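Local atomic coordinates of probable adhesion protein (Pseudomonas aeruginosa PAO1, PDB entry 6R3Z), a protein that probably binds divalent metal ions such as ferrous iron in the periplasm and delivers them to a membrane transport system as its solute-binding protein. Residues A[10-15]-A[68-73]; A[31-36]-A[54-59]; A[89-94]-A[119-124]; A[153-158]-A[267-272]. All coordinates share one frame; numbering follows the deposited sequence. Where two conformers were deposited one is given.

Contact 1: residues A[10-15]-A[68-73]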
loop_
_atom_site.group_PDB
_atom_site.type_symbol
_atom_site.label_atom_id
_atom_site.label_comp_id
_atom_site.label_asym_id
_atom_site.label_seq_id
_atom_site.Cartn_x
_atom_site.Cartn_y
_atom_site.Cartn_z
ATOM N N GLY A 10 -8.946 11.486 -10.427
ATOM C CA GLY A 10 -9.064 10.042 -10.362
ATOM C C GLY A 10 -7.968 9.435 -9.514
ATOM O O GLY A 10 -6.849 9.949 -9.474
ATOM N N ILE A 11 -8.307 8.369 -8.784
ATOM C CA ILE A 11 -7.392 7.587 -7.956
ATOM C C ILE A 11 -7.558 6.110 -8.300
ATOM O O ILE A 11 -8.607 5.718 -8.836
ATOM C CB ILE A 11 -7.500 7.869 -6.439
ATOM C CG1 ILE A 11 -8.883 7.443 -5.858
ATOM C CG2 ILE A 11 -7.142 9.327 -6.123
ATOM C CD1 ILE A 11 -8.972 5.923 -5.435
ATOM N N THR A 12 -6.574 5.274 -7.926
ATOM C CA THR A 12 -6.610 3.866 -8.326
ATOM C C THR A 12 -6.734 2.872 -7.174
ATOM O O THR A 12 -7.356 1.822 -7.350
ATOM C CB THR A 12 -5.380 3.534 -9.195
ATOM O OG1 THR A 12 -4.215 3.616 -8.378
ATOM C CG2 THR A 12 -5.230 4.466 -10.405
ATOM N N LEU A 13 -6.028 3.125 -6.068
ATOM C CA LEU A 13 -5.989 2.250 -4.895
ATOM C C LEU A 13 -6.426 3.036 -3.658
ATOM O O LEU A 13 -6.236 4.258 -3.605
ATOM C CB LEU A 13 -4.572 1.672 -4.682
ATOM C CG LEU A 13 -3.900 1.015 -5.911
ATOM C CD1 LEU A 13 -2.422 0.820 -5.684
ATOM C CD2 LEU A 13 -4.562 -0.334 -6.274
ATOM N N HIS A 14 -6.982 2.323 -2.656
ATOM C CA HIS A 14 -7.478 2.925 -1.412
ATOM C C HIS A 14 -6.517 3.936 -0.772
ATOM O O HIS A 14 -6.972 5.033 -0.439
ATOM C CB HIS A 14 -7.890 1.865 -0.382
ATOM C CG HIS A 14 -9.093 1.078 -0.786
ATOM N ND1 HIS A 14 -9.020 0.098 -1.760
ATOM C CD2 HIS A 14 -10.355 1.130 -0.313
ATOM C CE1 HIS A 14 -10.236 -0.418 -1.843
ATOM N NE2 HIS A 14 -11.076 0.189 -1.014
ATOM N N PRO A 15 -5.198 3.625 -0.605
ATOM C CA PRO A 15 -4.290 4.607 0.033
ATOM C C PRO A 15 -4.272 5.933 -0.708
ATOM O O PRO A 15 -4.247 6.963 -0.044
ATOM C CB PRO A 15 -2.932 3.906 -0.004
ATOM C CG PRO A 15 -3.280 2.445 0.041
ATOM C CD PRO A 15 -4.465 2.376 -0.907
ATOM N N ASP A 68 -1.139 -0.934 -13.134
ATOM C CA ASP A 68 -0.973 -1.031 -14.590
ATOM C C ASP A 68 -2.336 -0.956 -15.291
ATOM O O ASP A 68 -2.435 -0.335 -16.348
ATOM C CB ASP A 68 -0.251 -2.337 -14.972
ATOM C CG ASP A 68 1.202 -2.394 -14.510
ATOM O OD1 ASP A 68 1.783 -1.321 -14.233
ATOM O OD2 ASP A 68 1.760 -3.511 -14.443
ATOM N N PHE A 69 -3.395 -1.535 -14.666
ATOM C CA PHE A 69 -4.765 -1.504 -15.190
ATOM C C PHE A 69 -5.207 -0.083 -15.517
ATOM O O PHE A 69 -5.879 0.126 -16.531
ATOM C CB PHE A 69 -5.776 -2.156 -14.213
ATOM C CG PHE A 69 -5.926 -1.531 -12.845
ATOM C CD1 PHE A 69 -6.805 -0.469 -12.638
ATOM C CD2 PHE A 69 -5.229 -2.033 -11.754
ATOM C CE1 PHE A 69 -6.956 0.101 -11.370
ATOM C CE2 PHE A 69 -5.388 -1.468 -10.480
ATOM C CZ PHE A 69 -6.242 -0.398 -10.299
ATOM N N ALA A 70 -4.803 0.898 -14.678
ATOM C CA ALA A 70 -5.216 2.295 -14.847
ATOM C C ALA A 70 -4.674 2.933 -16.137
ATOM O O ALA A 70 -5.426 3.628 -16.818
ATOM C CB ALA A 70 -4.834 3.109 -13.629
ATOM N N GLU A 71 -3.416 2.641 -16.509
ATOM C CA GLU A 71 -2.821 3.128 -17.766
ATOM C C GLU A 71 -3.569 2.564 -18.976
ATOM O O GLU A 71 -3.760 3.279 -19.960
ATOM C CB GLU A 71 -1.341 2.740 -17.873
ATOM C CG GLU A 71 -0.415 3.487 -16.923
ATOM C CD GLU A 71 1.008 2.963 -16.989
ATOM O OE1 GLU A 71 1.617 3.015 -18.082
ATOM O OE2 GLU A 71 1.510 2.480 -15.950
ATOM N N ARG A 72 -3.988 1.275 -18.901
ATOM C CA ARG A 72 -4.736 0.624 -19.980
ATOM C C ARG A 72 -6.130 1.264 -20.099
ATOM O O ARG A 72 -6.582 1.562 -21.212
ATOM C CB ARG A 72 -4.833 -0.898 -19.751
ATOM C CG ARG A 72 -3.496 -1.628 -19.893
ATOM C CD ARG A 72 -3.660 -3.146 -19.836
ATOM N NE ARG A 72 -3.708 -3.657 -18.460
ATOM C CZ ARG A 72 -2.643 -4.020 -17.745
ATOM N NH1 ARG A 72 -2.791 -4.473 -16.507
ATOM N NH2 ARG A 72 -1.421 -3.923 -18.260
ATOM N N MET A 73 -6.779 1.535 -18.946
ATOM C CA MET A 73 -8.092 2.185 -18.907
ATOM C C MET A 73 -8.018 3.573 -19.547
ATOM O O MET A 73 -8.902 3.916 -20.334
ATOM C CB MET A 73 -8.613 2.301 -17.463
ATOM C CG MET A 73 -9.009 0.985 -16.827
ATOM S SD MET A 73 -9.310 1.219 -15.049
ATOM C CE MET A 73 -10.844 2.184 -15.075
#
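Thr12 and Ala70 mark the closest approach of the two backbones, with their CA atoms 6.9 Å apart. Segment 10-15 leaves the end of strand 8-11, turns through Thr12 and Leu13, and enters helix 14-24. Leu13 is the N-cap residue of that helix. Segment 68-73 is the early part of helix 68-76, which lies beside this strand-to-helix turn. Thr12 and Ala70 both direct their CB atoms toward the opposing segment. The tightest touch is methyl to methyl, with Thr12 CG2 3.5 Å from Ala70 CB. Thr12 carries OG1 between its backbone N and carbonyl carbon (chi1 68°), which places CG2 beside the backbone N, on the Ala70 side. OG1 itself is hydrogen-bonded to Asp67 OD2, just ahead of the helix segment. One small side chain thus gives a methyl to the helix and a hydroxyl to the residue before it. Phe69 brings the edge of its ring to the turn, not a face. Its CZ lies 3.9 Å from Thr12 O, and that oxygen sits in the ring plane. Leu13 CD2 comes to the same edge, 4.4 Å from Phe69 CZ, as a looser apolar touch. All four residues are buried. The Leu13 side chain also packs on Pro40 and on the metal ligand His66, and lies about 8 Å from the nickel ion. Tyr43 meets the Phe69 ring edge-to-face. Thr12 and Ala70 both rest on Leu61 of strand 58-61, while Met73 packs against helix 47-53.

Contact 2: residues A[31-36]-A[54-59]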
loop_
_atom_site.group_PDB
_atom_site.type_symbol
_atom_site.label_atom_id
_atom_site.label_comp_id
_atom_site.label_asym_id
_atom_site.label_seq_id
_atom_site.Cartn_x
_atom_site.Cartn_y
_atom_site.Cartn_z
ATOM N N VAL A 31 -12.296 10.811 -7.265
ATOM C CA VAL A 31 -13.085 9.804 -7.971
ATOM C C VAL A 31 -12.331 8.484 -8.118
ATOM O O VAL A 31 -11.399 8.424 -8.913
ATOM C CB VAL A 31 -13.596 10.331 -9.357
ATOM C CG1 VAL A 31 -14.561 9.339 -10.011
ATOM C CG2 VAL A 31 -14.228 11.722 -9.257
ATOM N N PRO A 32 -12.749 7.391 -7.438
ATOM C CA PRO A 32 -12.069 6.099 -7.640
ATOM C C PRO A 32 -12.328 5.583 -9.053
ATOM O O PRO A 32 -13.452 5.707 -9.567
ATOM C CB PRO A 32 -12.722 5.179 -6.601
ATOM C CG PRO A 32 -13.376 6.118 -5.618
ATOM C CD PRO A 32 -13.841 7.256 -6.461
ATOM N N LEU A 33 -11.272 5.059 -9.691
ATOM C CA LEU A 33 -11.372 4.527 -11.049
ATOM C C LEU A 33 -12.089 3.199 -11.065
ATOM O O LEU A 33 -12.695 2.835 -12.083
ATOM C CB LEU A 33 -9.993 4.389 -11.682
ATOM C CG LEU A 33 -9.633 5.453 -12.730
ATOM C CD1 LEU A 33 -9.533 6.854 -12.096
ATOM C CD2 LEU A 33 -8.295 5.116 -13.394
ATOM N N ILE A 34 -11.969 2.445 -9.970
ATOM C CA ILE A 34 -12.605 1.121 -9.872
ATOM C C ILE A 34 -13.480 1.047 -8.606
ATOM O O ILE A 34 -13.149 1.700 -7.608
ATOM C CB ILE A 34 -11.589 -0.059 -10.020
ATOM C CG1 ILE A 34 -10.741 -0.305 -8.751
ATOM C CG2 ILE A 34 -10.697 0.133 -11.257
ATOM C CD1 ILE A 34 -9.763 -1.561 -8.825
ATOM N N PRO A 35 -14.595 0.284 -8.618
ATOM C CA PRO A 35 -15.466 0.244 -7.426
ATOM C C PRO A 35 -14.802 -0.384 -6.199
ATOM O O PRO A 35 -13.830 -1.139 -6.309
ATOM C CB PRO A 35 -16.666 -0.602 -7.881
ATOM C CG PRO A 35 -16.626 -0.573 -9.366
ATOM C CD PRO A 35 -15.175 -0.504 -9.729
ATOM N N ALA A 36 -15.333 -0.041 -5.021
ATOM C CA ALA A 36 -14.894 -0.596 -3.752
ATOM C C ALA A 36 -15.328 -2.083 -3.721
ATOM O O ALA A 36 -16.328 -2.454 -4.344
ATOM C CB ALA A 36 -15.545 0.175 -2.604
ATOM N N GLY A 54 -13.476 9.935 -18.818
ATOM C CA GLY A 54 -13.901 11.064 -19.644
ATOM C C GLY A 54 -14.426 12.273 -18.883
ATOM O O GLY A 54 -14.448 13.370 -19.439
ATOM N N THR A 55 -14.815 12.100 -17.593
ATOM C CA THR A 55 -15.336 13.186 -16.750
ATOM C C THR A 55 -14.250 13.771 -15.798
ATOM O O THR A 55 -14.537 14.694 -15.027
ATOM C CB THR A 55 -16.599 12.724 -15.971
ATOM O OG1 THR A 55 -16.217 11.874 -14.884
ATOM C CG2 THR A 55 -17.638 12.013 -16.864
ATOM N N LEU A 56 -13.021 13.237 -15.860
ATOM C CA LEU A 56 -11.913 13.647 -14.983
ATOM C C LEU A 56 -10.983 14.683 -15.588
ATOM O O LEU A 56 -10.929 14.826 -16.808
ATOM C CB LEU A 56 -11.094 12.416 -14.525
ATOM C CG LEU A 56 -11.855 11.218 -13.953
ATOM C CD1 LEU A 56 -10.909 10.090 -13.618
ATOM C CD2 LEU A 56 -12.650 11.602 -12.742
ATOM N N ASP A 57 -10.228 15.393 -14.717
ATOM C CA ASP A 57 -9.245 16.394 -15.119
ATOM C C ASP A 57 -7.817 15.888 -14.989
ATOM O O ASP A 57 -6.909 16.466 -15.590
ATOM C CB ASP A 57 -9.393 17.664 -14.266
ATOM C CG ASP A 57 -10.762 18.265 -14.429
ATOM O OD1 ASP A 57 -11.125 18.619 -15.579
ATOM O OD2 ASP A 57 -11.494 18.325 -13.431
ATOM N N VAL A 58 -7.606 14.888 -14.123
ATOM C CA VAL A 58 -6.290 14.327 -13.805
ATOM C C VAL A 58 -6.451 12.977 -13.128
ATOM O O VAL A 58 -7.446 12.762 -12.419
ATOM C CB VAL A 58 -5.425 15.310 -12.938
ATOM C CG1 VAL A 58 -6.100 15.651 -11.598
ATOM C CG2 VAL A 58 -3.998 14.786 -12.713
ATOM N N VAL A 59 -5.473 12.073 -13.336
ATOM C CA VAL A 59 -5.460 10.783 -12.643
ATOM C C VAL A 59 -4.141 10.672 -11.858
ATOM O O VAL A 59 -3.072 10.851 -12.436
ATOM C CB VAL A 59 -5.654 9.543 -13.581
ATOM C CG1 VAL A 59 -5.637 8.240 -12.781
ATOM C CG2 VAL A 59 -6.946 9.642 -14.403
#
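Val31, Leu33, Leu56 and Val59 form a small aliphatic cluster in a beta-alpha-beta crossover. The crossover joins strand 29-32, through helix 47-53, to strand 58-61. The two strands are not neighbours in the parallel sheet, because strand 8-11 runs between them. The side chains therefore meet across strand 8-11, where Gly10, which has no side chain, packs its CA on Leu33. The nearest CA atoms, of Val31 and Leu56, are 8.1 Å apart. Leu56 supplies two bumps. Its CD2 settles over the branch point of Val31, 3.7 Å from Val31 CB and nearly as close to both valine methyls. Its other methyl, CD1, touches Leu33 CD1 at 3.8 Å. Leu56 thus bridges Val31, in the strand, and Leu33, in the loop just after it, with one methyl on each. The Leu33 side chain has a chi1 of -105°, well off a staggered value. It turns both of its methyls toward the second segment. Helix 68-76 covers this leucine through Ala70 and Met73, and Ile53 of helix 47-53 adds to the cover. Val59 points its CB to one side of Leu33, but its CG1 still joins the cluster. The fit is by shape alone, with every touch made by carbon. Val59 CG1 meets both methyls of Leu33, 4.1 Å from Leu33 CD2 and 4.2 Å from Leu33 CD1.

Contact 3: residues A[89-94]-A[119-124]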
loop_
_atom_site.group_PDB
_atom_site.type_symbol
_atom_site.label_atom_id
_atom_site.label_comp_id
_atom_site.label_asym_id
_atom_site.label_seq_id
_atom_site.Cartn_x
_atom_site.Cartn_y
_atom_site.Cartn_z
ATOM N N ALA A 89 7.296 9.722 -8.094
ATOM C CA ALA A 89 8.404 10.407 -8.795
ATOM C C ALA A 89 9.641 10.679 -7.929
ATOM O O ALA A 89 10.759 10.597 -8.445
ATOM C CB ALA A 89 7.919 11.692 -9.437
ATOM N N LYS A 90 9.454 10.971 -6.617
ATOM C CA LYS A 90 10.572 11.294 -5.703
ATOM C C LYS A 90 10.889 10.212 -4.633
ATOM O O LYS A 90 11.730 10.447 -3.757
ATOM C CB LYS A 90 10.314 12.663 -5.020
ATOM C CG LYS A 90 9.864 13.799 -5.949
ATOM C CD LYS A 90 10.976 14.327 -6.852
ATOM C CE LYS A 90 10.532 15.521 -7.661
ATOM N NZ LYS A 90 10.495 16.770 -6.852
ATOM N N VAL A 91 10.239 9.032 -4.718
ATOM C CA VAL A 91 10.375 7.940 -3.747
ATOM C C VAL A 91 11.542 6.953 -4.027
ATOM O O VAL A 91 11.560 6.340 -5.104
ATOM C CB VAL A 91 9.031 7.168 -3.593
ATOM C CG1 VAL A 91 9.176 5.965 -2.660
ATOM C CG2 VAL A 91 7.910 8.092 -3.107
ATOM N N PRO A 92 12.416 6.673 -3.009
ATOM C CA PRO A 92 13.448 5.627 -3.174
ATOM C C PRO A 92 12.796 4.241 -3.135
ATOM O O PRO A 92 12.035 3.925 -2.208
ATOM C CB PRO A 92 14.375 5.831 -1.957
ATOM C CG PRO A 92 13.958 7.146 -1.335
ATOM C CD PRO A 92 12.502 7.282 -1.665
ATOM N N LEU A 93 13.066 3.419 -4.157
ATOM C CA LEU A 93 12.462 2.085 -4.261
ATOM C C LEU A 93 13.405 0.946 -3.815
ATOM O O LEU A 93 14.536 1.197 -3.387
ATOM C CB LEU A 93 11.967 1.853 -5.703
ATOM C CG LEU A 93 10.894 2.817 -6.229
ATOM C CD1 LEU A 93 11.135 3.149 -7.682
ATOM C CD2 LEU A 93 9.520 2.231 -6.077
ATOM N N LEU A 94 12.916 -0.307 -3.910
ATOM C CA LEU A 94 13.652 -1.548 -3.616
ATOM C C LEU A 94 12.976 -2.705 -4.383
ATOM O O LEU A 94 11.768 -2.672 -4.479
ATOM C CB LEU A 94 13.740 -1.835 -2.092
ATOM C CG LEU A 94 12.451 -1.768 -1.256
ATOM C CD1 LEU A 94 11.785 -3.116 -1.169
ATOM C CD2 LEU A 94 12.738 -1.286 0.155
ATOM N N SER A 119 4.888 7.352 1.997
ATOM C CA SER A 119 3.545 7.973 1.916
ATOM C C SER A 119 3.674 9.499 2.023
ATOM O O SER A 119 3.051 10.217 1.247
ATOM C CB SER A 119 2.627 7.468 3.024
ATOM O OG SER A 119 2.185 6.159 2.709
ATOM N N ILE A 120 4.522 9.995 2.952
ATOM C CA ILE A 120 4.738 11.431 3.119
ATOM C C ILE A 120 5.282 12.021 1.795
ATOM O O ILE A 120 4.783 13.052 1.330
ATOM C CB ILE A 120 5.639 11.715 4.344
ATOM C CG1 ILE A 120 4.871 11.361 5.664
ATOM C CG2 ILE A 120 6.149 13.174 4.340
ATOM C CD1 ILE A 120 5.718 11.256 6.947
ATOM N N THR A 121 6.286 11.348 1.189
ATOM C CA THR A 121 6.901 11.776 -0.072
ATOM C C THR A 121 5.839 11.828 -1.195
ATOM O O THR A 121 5.769 12.812 -1.933
ATOM C CB THR A 121 8.160 10.940 -0.410
ATOM O OG1 THR A 121 9.133 11.065 0.651
ATOM C CG2 THR A 121 8.788 11.360 -1.744
ATOM N N GLN A 122 5.008 10.790 -1.292
ATOM C CA GLN A 122 3.936 10.726 -2.309
ATOM C C GLN A 122 2.908 11.838 -2.083
ATOM O O GLN A 122 2.522 12.511 -3.039
ATOM C CB GLN A 122 3.269 9.348 -2.315
ATOM C CG GLN A 122 4.226 8.267 -2.789
ATOM C CD GLN A 122 3.591 6.915 -2.767
ATOM O OE1 GLN A 122 2.884 6.548 -3.697
ATOM N NE2 GLN A 122 3.841 6.151 -1.711
ATOM N N VAL A 123 2.507 12.053 -0.818
ATOM C CA VAL A 123 1.534 13.091 -0.447
ATOM C C VAL A 123 2.070 14.467 -0.884
ATOM O O VAL A 123 1.332 15.230 -1.526
ATOM C CB VAL A 123 1.175 13.019 1.062
ATOM C CG1 VAL A 123 0.555 14.325 1.568
ATOM C CG2 VAL A 123 0.229 11.843 1.322
ATOM N N ASN A 124 3.360 14.752 -0.587
ATOM C CA ASN A 124 3.972 16.033 -0.955
ATOM C C ASN A 124 4.056 16.221 -2.472
ATOM O O ASN A 124 3.756 17.309 -2.967
ATOM C CB ASN A 124 5.322 16.215 -0.263
ATOM C CG ASN A 124 5.183 16.399 1.234
ATOM O OD1 ASN A 124 4.192 16.949 1.732
ATOM N ND2 ASN A 124 6.195 15.994 1.980
#
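Thr121 is the first residue of segment 119-124 to meet the loop 89-94, and Val91 is its main partner. Their CA atoms are 6.3 Å apart, the nearest pair between the two backbones. Just before it, Ile120 turns to another side of the helix and packs on helix 138-160. Thr121 turns its methyl to the loop. With OG1 beside the backbone N (chi1 -59°), CG2 is left anti to that N. Thr121 CG2 then lies 3.6 Å from Val91 CG2. The same methyl also touches the loop backbone, 3.7 Å from Lys90 O, and the Lys90 side chain at its root, 3.8 Å from CB. Beyond CB the lysine chain bends away and runs over Thr125 and Arg128 of the same helix. The Thr121 hydroxyl turns back to its own helix and makes a weak hydrogen bond to Ser117 O. Gln122 comes next. It lends its aliphatic part, with Gln122 CG 3.7 Å from Val91 CG2. That one valine methyl therefore rests on two consecutive helix residues. The amide of Gln122 faces other partners. OE1 is hydrogen-bonded to Tyr16 OH, and NE2 makes a weak bond to Ala118 O one turn earlier. Val123 follows and joins Ile120 on helix 138-160, so helix 116-133 carries the loop and helix 138-160 on different sides. The contact joins the loop after strand 84-86 to helix 116-133. Its chemistry is apolar although two polar residues build the helix side. Their carbons meet the loop while their polar ends bond to other residues, so across this contact Val91 is held by van der Waals packing, not by polar pairing.

Contact 4: residues A[153-158]-A[267-272]. With EDO (1,2-ethanediol), chain H; EDO (1,2-ethanediol), chain I.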
loop_
_atom_site.group_PDB
_atom_site.type_symbol
_atom_site.label_atom_id
_atom_site.label_comp_id
_atom_site.label_asym_id
_atom_site.label_seq_id
_atom_site.Cartn_x
_atom_site.Cartn_y
_atom_site.Cartn_z
ATOM N N ARG A 153 3.450 10.994 10.851
ATOM C CA ARG A 153 4.627 10.898 11.726
ATOM C C ARG A 153 4.189 10.550 13.162
ATOM O O ARG A 153 4.816 9.709 13.811
ATOM C CB ARG A 153 5.433 12.202 11.706
ATOM C CG ARG A 153 6.238 12.405 10.427
ATOM C CD ARG A 153 7.247 13.541 10.555
ATOM N NE ARG A 153 6.595 14.842 10.731
ATOM C CZ ARG A 153 6.244 15.656 9.741
ATOM N NH1 ARG A 153 5.647 16.809 10.004
ATOM N NH2 ARG A 153 6.496 15.328 8.481
ATOM N N ALA A 154 3.087 11.162 13.628
ATOM C CA ALA A 154 2.535 10.948 14.973
ATOM C C ALA A 154 2.037 9.508 15.147
ATOM O O ALA A 154 2.284 8.906 16.186
ATOM C CB ALA A 154 1.422 11.954 15.269
ATOM N N LEU A 155 1.373 8.957 14.115
ATOM C CA LEU A 155 0.881 7.590 14.054
ATOM C C LEU A 155 2.090 6.648 14.247
ATOM O O LEU A 155 2.010 5.692 15.020
ATOM C CB LEU A 155 0.302 7.430 12.634
ATOM C CG LEU A 155 -0.429 6.198 12.228
ATOM C CD1 LEU A 155 -1.304 6.540 11.043
ATOM C CD2 LEU A 155 0.544 5.090 11.809
ATOM N N ARG A 156 3.201 6.929 13.538
ATOM C CA ARG A 156 4.401 6.100 13.595
ATOM C C ARG A 156 5.050 6.200 14.986
ATOM O O ARG A 156 5.383 5.172 15.580
ATOM C CB ARG A 156 5.380 6.488 12.476
ATOM C CG ARG A 156 6.625 5.609 12.464
ATOM C CD ARG A 156 7.540 5.911 11.305
ATOM N NE ARG A 156 8.745 5.080 11.365
ATOM C CZ ARG A 156 9.855 5.409 12.017
ATOM N NH1 ARG A 156 9.938 6.570 12.662
ATOM N NH2 ARG A 156 10.898 4.588 12.017
ATOM N N ALA A 157 5.158 7.437 15.526
ATOM C CA ALA A 157 5.714 7.687 16.856
ATOM C C ALA A 157 4.903 6.941 17.929
ATOM O O ALA A 157 5.504 6.315 18.803
ATOM C CB ALA A 157 5.725 9.191 17.156
ATOM N N ASP A 158 3.549 6.975 17.833
ATOM C CA ASP A 158 2.639 6.321 18.785
ATOM C C ASP A 158 2.828 4.803 18.782
ATOM O O ASP A 158 2.913 4.190 19.856
ATOM C CB ASP A 158 1.179 6.706 18.528
ATOM C CG ASP A 158 0.826 8.139 18.902
ATOM O OD1 ASP A 158 1.618 8.779 19.639
ATOM O OD2 ASP A 158 -0.240 8.619 18.466
ATOM N N ARG A 267 -2.934 0.138 12.749
ATOM C CA ARG A 267 -3.114 -1.275 13.087
ATOM C C ARG A 267 -1.960 -2.144 12.564
ATOM O O ARG A 267 -1.507 -3.040 13.289
ATOM C CB ARG A 267 -4.492 -1.787 12.651
ATOM C CG ARG A 267 -5.592 -1.154 13.526
ATOM C CD ARG A 267 -6.817 -2.041 13.637
ATOM N NE ARG A 267 -7.593 -2.055 12.400
ATOM C CZ ARG A 267 -8.590 -1.217 12.133
ATOM N NH1 ARG A 267 -8.926 -0.272 13.006
ATOM N NH2 ARG A 267 -9.255 -1.313 10.990
ATOM N N ASN A 268 -1.439 -1.829 11.358
ATOM C CA ASN A 268 -0.301 -2.543 10.757
ATOM C C ASN A 268 0.942 -2.384 11.650
ATOM O O ASN A 268 1.553 -3.371 12.053
ATOM C CB ASN A 268 -0.014 -2.011 9.360
ATOM C CG ASN A 268 -0.880 -2.679 8.312
ATOM O OD1 ASN A 268 -1.594 -3.651 8.596
ATOM N ND2 ASN A 268 -0.827 -2.171 7.087
ATOM N N LEU A 269 1.282 -1.141 11.982
ATOM C CA LEU A 269 2.424 -0.863 12.857
ATOM C C LEU A 269 2.277 -1.504 14.249
ATOM O O LEU A 269 3.261 -2.015 14.788
ATOM C CB LEU A 269 2.678 0.651 12.939
ATOM C CG LEU A 269 3.177 1.328 11.635
ATOM C CD1 LEU A 269 3.347 2.830 11.824
ATOM C CD2 LEU A 269 4.503 0.748 11.159
ATOM N N ASP A 270 1.058 -1.502 14.817
ATOM C CA ASP A 270 0.805 -2.101 16.137
ATOM C C ASP A 270 1.038 -3.615 16.092
ATOM O O ASP A 270 1.581 -4.171 17.037
ATOM C CB ASP A 270 -0.619 -1.813 16.621
ATOM C CG ASP A 270 -0.859 -0.381 17.048
ATOM O OD1 ASP A 270 0.139 0.334 17.333
ATOM O OD2 ASP A 270 -2.041 0.029 17.094
ATOM N N THR A 271 0.618 -4.277 14.981
ATOM C CA THR A 271 0.788 -5.724 14.816
ATOM C C THR A 271 2.281 -6.073 14.695
ATOM O O THR A 271 2.733 -7.014 15.350
ATOM C CB THR A 271 -0.076 -6.228 13.647
ATOM O OG1 THR A 271 -1.465 -6.023 13.990
ATOM C CG2 THR A 271 0.180 -7.710 13.324
ATOM N N VAL A 272 3.051 -5.278 13.921
ATOM C CA VAL A 272 4.498 -5.502 13.800
ATOM C C VAL A 272 5.148 -5.338 15.186
ATOM O O VAL A 272 5.957 -6.184 15.575
ATOM C CB VAL A 272 5.161 -4.604 12.724
ATOM C CG1 VAL A 272 6.679 -4.818 12.690
ATOM C CG2 VAL A 272 4.551 -4.884 11.342
HETATM C C1 EDO H . -2.010 2.920 19.598
HETATM O O1 EDO H . -1.842 1.516 19.717
HETATM C C2 EDO H . -0.662 3.539 19.192
HETATM O O2 EDO H . -0.188 2.913 18.013
HETATM C C1 EDO I . -1.148 7.836 23.541
HETATM O O1 EDO I . -1.717 6.592 23.155
HETATM C C2 EDO I . -0.079 8.268 22.509
HETATM O O2 EDO I . 0.930 7.268 22.384
#
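Leu155 and Leu269 carry a helix-helix packing contact in this two-lobed solute-binding protein fold. Segment 153-158 lies near the end of helix 138-160, which leads from the lobe of the first sheet to that of the second. Segment 267-272 belongs to the last helix, 260-277. The first shell is small. Leu155 CD2 meets Leu269 CD1 at 3.6 Å, and the two side chains cross at about a right angle. Leu155 reaches across because its CG stands anti to the backbone N (chi1 -174°), which brings its CD2 methyl to the other helix. Leu269 already directs its CB that way. Its CD1 also touches the partner backbone, 3.9 Å from Arg156 CA. A single leucine methyl thus touches two successive residues of the facing helix. In the next shell, Ile116 of helix 116-133 packs on Leu155, Arg156 and Leu269 together, and Phe187 adds to the cover of Leu269. The long, extended Arg156 side chain leaves the helix pair and places NH2 in a hydrogen bond with Glu186 O. On the last helix, Asn268 bonds through ND2 to Ser249 O, tying that helix to the second lobe. Farther out is the solvent side, where Asp158 and Asp270 stand exposed. Two ethanediol molecules, probably from the crystallisation liquor, bind here. One makes a weak hydrogen bond to Asp158 OD1. The other donates both hydroxyls to the Asp270 carboxylate, with its O2 2.7 Å from Asp270 OD1 and its O1 3.0 Å from Asp270 OD2.

Contacts 1 and 2 belong to one lobe and share its sheet, with centres about 8 Å apart. They meet directly: Gly10 N lies 2.8 Å from Val58 O and Ile11 O 2.9 Å from Leu33 N, both probable hydrogen bonds. Contact 3 lies about 17 Å from contact 1, centre to centre, and the two do not touch. It does meet contact 4, through Ile120 CD1 and Arg153 CG at 3.7 Å. Contacts 1 and 4 sit on opposite sides of the chain's centre. Contact 1 comes nearest the six-histidine nickel site, while contacts 2 and 4 lie away from it. The Gln122 side chain of contact 3 is about 13 Å from the nickel ion.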